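Interleukin 22 (Danio rerio, PDB 4O6K) probably acts as a secreted helical cytokine of the IL-10 family that signals in immune defence through cell-surface receptors, as human IL-22 does. Local coordinates at residues Y73-I76 with R77-E81; G82-R85 with V86-L90. All blocks are in the same frame, centred on the assembly; numbering follows the deposited sequence.

Contact 1: residues Y73-I76 with R77-E81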
# COMPACT_ATOMS: atom_id res chain seq x y z
N TYR A 73 -3.61 8.39 -14.09
CA TYR A 73 -4.15 8.41 -12.74
C TYR A 73 -4.12 9.83 -12.20
O TYR A 73 -3.19 10.19 -11.49
CB TYR A 73 -3.36 7.48 -11.81
CG TYR A 73 -3.25 6.04 -12.27
CD1 TYR A 73 -4.30 5.15 -12.09
CD2 TYR A 73 -2.08 5.58 -12.85
CE1 TYR A 73 -4.19 3.83 -12.50
CE2 TYR A 73 -1.96 4.27 -13.27
CZ TYR A 73 -3.02 3.40 -13.09
OH TYR A 73 -2.90 2.09 -13.50
N PRO A 74 -5.13 10.64 -12.56
CA PRO A 74 -5.17 12.04 -12.12
C PRO A 74 -5.13 12.19 -10.60
O PRO A 74 -4.74 13.24 -10.10
CB PRO A 74 -6.51 12.54 -12.68
CG PRO A 74 -6.77 11.66 -13.85
CD PRO A 74 -6.26 10.31 -13.44
N MET A 75 -5.54 11.15 -9.88
CA MET A 75 -5.60 11.19 -8.43
C MET A 75 -4.32 10.71 -7.73
O MET A 75 -4.18 10.88 -6.52
CB MET A 75 -6.79 10.37 -7.93
CG MET A 75 -6.61 8.87 -8.12
SD MET A 75 -6.63 8.35 -9.85
CE MET A 75 -8.35 8.61 -10.26
N ILE A 76 -3.40 10.11 -8.49
CA ILE A 76 -2.25 9.42 -7.89
C ILE A 76 -1.36 10.36 -7.06
O ILE A 76 -0.76 9.94 -6.07
CB ILE A 76 -1.38 8.72 -8.96
CG1 ILE A 76 -0.42 7.72 -8.31
CG2 ILE A 76 -0.61 9.72 -9.82
CD1 ILE A 76 0.36 6.88 -9.30
N ARG A 77 -1.30 11.63 -7.46
CA ARG A 77 -0.50 12.62 -6.74
C ARG A 77 -1.08 12.88 -5.35
O ARG A 77 -0.36 12.89 -4.36
CB ARG A 77 -0.40 13.91 -7.54
CG ARG A 77 0.35 15.03 -6.84
CD ARG A 77 0.14 16.35 -7.56
NE ARG A 77 -1.24 16.82 -7.46
CZ ARG A 77 -1.70 17.62 -6.50
NH1 ARG A 77 -0.89 18.04 -5.54
NH2 ARG A 77 -2.97 17.99 -6.50
N ASN A 78 -2.39 13.09 -5.30
CA ASN A 78 -3.07 13.34 -4.04
C ASN A 78 -3.09 12.10 -3.15
O ASN A 78 -2.95 12.20 -1.93
CB ASN A 78 -4.50 13.82 -4.28
CG ASN A 78 -5.09 14.55 -3.09
OD1 ASN A 78 -4.77 15.71 -2.84
ND2 ASN A 78 -5.95 13.87 -2.35
N VAL A 79 -3.26 10.94 -3.77
CA VAL A 79 -3.19 9.67 -3.05
C VAL A 79 -1.83 9.46 -2.40
O VAL A 79 -1.75 9.18 -1.20
CB VAL A 79 -3.49 8.48 -3.98
CG1 VAL A 79 -3.20 7.16 -3.28
CG2 VAL A 79 -4.94 8.53 -4.45
N ARG A 80 -0.77 9.61 -3.18
CA ARG A 80 0.60 9.43 -2.69
C ARG A 80 0.91 10.35 -1.51
O ARG A 80 1.49 9.91 -0.52
CB ARG A 80 1.61 9.65 -3.81
CG ARG A 80 3.06 9.41 -3.38
CD ARG A 80 4.06 9.80 -4.46
NE ARG A 80 4.00 11.22 -4.80
CZ ARG A 80 3.42 11.70 -5.90
NH1 ARG A 80 2.85 10.86 -6.77
NH2 ARG A 80 3.41 13.00 -6.14
N GLU A 81 0.53 11.61 -1.63
CA GLU A 81 0.77 12.59 -0.57
C GLU A 81 0.00 12.22 0.69
O GLU A 81 0.52 12.34 1.80
CB GLU A 81 0.39 13.99 -1.04
CG GLU A 81 1.32 14.56 -2.10
CD GLU A 81 0.85 15.90 -2.63
OE1 GLU A 81 0.10 16.60 -1.92
OE2 GLU A 81 1.25 16.26 -3.76
O HOH W 1 -1.72 12.63 -10.33
O HOH W 2 -4.15 14.04 -7.43

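Contact 2: residues G82-R85 with V86-L90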
# COMPACT_ATOMS: atom_id res chain seq x y z
N GLY A 82 -1.24 11.76 0.51
CA GLY A 82 -2.04 11.28 1.62
C GLY A 82 -1.43 10.05 2.26
O GLY A 82 -1.36 9.94 3.48
N LEU A 83 -0.99 9.11 1.42
CA LEU A 83 -0.38 7.88 1.90
C LEU A 83 0.95 8.13 2.59
O LEU A 83 1.31 7.43 3.54
CB LEU A 83 -0.19 6.89 0.75
CG LEU A 83 -1.46 6.33 0.10
CD1 LEU A 83 -1.18 5.01 -0.59
CD2 LEU A 83 -2.55 6.17 1.14
N HIS A 84 1.69 9.13 2.12
CA HIS A 84 2.94 9.52 2.77
C HIS A 84 2.70 10.00 4.19
O HIS A 84 3.43 9.63 5.11
CB HIS A 84 3.66 10.61 1.97
CG HIS A 84 4.90 11.11 2.63
ND1 HIS A 84 5.98 10.30 2.91
CD2 HIS A 84 5.24 12.35 3.07
CE1 HIS A 84 6.93 11.02 3.49
NE2 HIS A 84 6.50 12.26 3.60
N ARG A 85 1.66 10.82 4.37
CA ARG A 85 1.29 11.32 5.69
C ARG A 85 0.95 10.17 6.64
O ARG A 85 1.36 10.18 7.80
CB ARG A 85 0.11 12.28 5.58
CG ARG A 85 0.44 13.58 4.86
CD ARG A 85 -0.72 14.56 4.91
NE ARG A 85 -0.44 15.78 4.16
CZ ARG A 85 -0.86 16.02 2.93
NH1 ARG A 85 -1.60 15.12 2.29
NH2 ARG A 85 -0.55 17.16 2.33
N VAL A 86 0.20 9.20 6.14
CA VAL A 86 -0.14 8.01 6.91
C VAL A 86 1.12 7.24 7.32
O VAL A 86 1.30 6.91 8.49
CB VAL A 86 -1.06 7.07 6.12
CG1 VAL A 86 -1.26 5.75 6.87
CG2 VAL A 86 -2.40 7.74 5.85
N GLU A 87 1.98 6.98 6.34
CA GLU A 87 3.23 6.26 6.56
C GLU A 87 4.11 6.95 7.60
O GLU A 87 4.68 6.29 8.47
CB GLU A 87 3.99 6.10 5.24
CG GLU A 87 5.15 5.11 5.28
CD GLU A 87 6.42 5.72 5.86
OE1 GLU A 87 6.70 6.90 5.57
OE2 GLU A 87 7.13 5.02 6.61
N GLN A 88 4.22 8.27 7.51
CA GLN A 88 5.05 9.03 8.43
C GLN A 88 4.55 8.92 9.87
O GLN A 88 5.35 8.76 10.80
CB GLN A 88 5.10 10.50 8.00
CG GLN A 88 6.04 10.75 6.83
CD GLN A 88 7.46 10.32 7.12
OE1 GLN A 88 7.98 9.37 6.53
NE2 GLN A 88 8.11 11.02 8.05
N GLU A 89 3.24 9.01 10.06
CA GLU A 89 2.67 8.89 11.40
C GLU A 89 2.85 7.48 11.96
O GLU A 89 3.19 7.31 13.13
CB GLU A 89 1.18 9.24 11.40
CG GLU A 89 0.55 9.17 12.79
CD GLU A 89 -0.85 9.73 12.83
OE1 GLU A 89 -1.33 10.23 11.79
OE2 GLU A 89 -1.48 9.68 13.91
N LEU A 90 2.63 6.47 11.12
CA LEU A 90 2.80 5.09 11.54
C LEU A 90 4.26 4.80 11.89
O LEU A 90 4.53 4.15 12.90
CB LEU A 90 2.32 4.13 10.45
CG LEU A 90 0.81 4.06 10.25
CD1 LEU A 90 0.45 3.07 9.17
CD2 LEU A 90 0.14 3.69 11.57
O HOH W 3 6.10 7.42 3.07

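Contact 1: residues Y73-I76 with R77-E81
The start of helix 76-93, where M75 and I76 open the first turn with V79 and R80, follows a type I beta turn from Y73 to I76. The turn is closed by I76 N bonding to Y73 O at 3.0 Å. M75 O then accepts V79 N at 2.9 Å, with the donor nearly in line with the carbonyl. I76 O takes R80 N at the same length but from a more tilted direction. Two waters reach amide groups at the helix start. Water 1 accepts from R77 N and also lies 3.1 Å from Y73 O. Water 2 bridges P74 O and N78 N, lying 2.9 Å from the latter.

M75 and V79 lie side by side and point the same way. M75 CG meets V79 CG2 at 4.0 Å. CG of M75 sits between its own backbone N and carbonyl carbon (chi1 70°), and bends at chi2 and chi3 carry the sulfur end away from V79. M19 of helix 10-24 touches the side chains of both M75 and I76. Y73 turns its ring away from the helix start, and its OH bonds to N124.

On the outer side, R77 NH1 and E81 OE2 form a salt bridge at 3.3 Å, one turn apart. Its hydrogen bond is weak, with an angle of 127° at the hydrogen. R80 bends at chi3, with R77 O off one face of its guanidinium, and NH1 bonds to L63 O. The whole is a beta turn running straight into the first turn of an alpha helix, within an all-helical cytokine fold.

Contact 2: residues G82-R85 with V86-L90
H84, R85 and V86 carry most of this contact, which is the regular i to i+4 pattern in the middle of helix 76-93. H84 and Q88 form a CH-pi contact one turn apart. Q88 CG lies over one face of the H84 imidazole, 3.8 Å from the ring centroid and offset toward the rim. The ring comes there because H84 CG stands anti to the backbone N (chi1 176°), which swings its end toward the following turn. The backbone ties the same pair: Q88 N bonds to H84 O at 2.9 Å.

V86 is buried. Its N bonds to G82 O at 3.2 Å, and its CG2 packs against that same oxygen at 3.4 Å. CG2 stands anti to the V86 carbonyl carbon, beside the backbone N, which brings it to the G82 carbonyl. Its side chain also touches P6 of a loop. L83, on the inner side of the helix, reaches L55 of helix 47-62 and Y134 of helix 130-140.

R85 works mainly through its backbone. Its O accepts E89 N at 3.2 Å. Its side chain runs extended from CG to NE on the exposed side of the helix. R85 also touches a neighbouring molecule in the crystal.

E87 N bonds to L83 O. The E87 carboxylate could make a protonated H84 more favourable, though the charge is not seen. One water links the two groups: it lies 2.9 Å from H84 ND1 and donates to E87 OE1 at 2.6 Å.

Contact 1 and contact 2 follow each other along helix 76-93. Their centres are about 14 Å apart, and E81 and G82 join them directly in the sequence. Contact 1 covers the entry to the helix, where water stands in at some backbone groups. Contact 2 covers the middle, where the main-chain bonds run in regular order. Their side chains meet different neighbours: helix 10-24 beside 73-76, helices 47-62 and 130-140 beside 82-90. L63 meets both: its O takes R80 NH1, and the L83 side chain touches it. Both centres lie away from the chain centre, at about 13 and 11 Å.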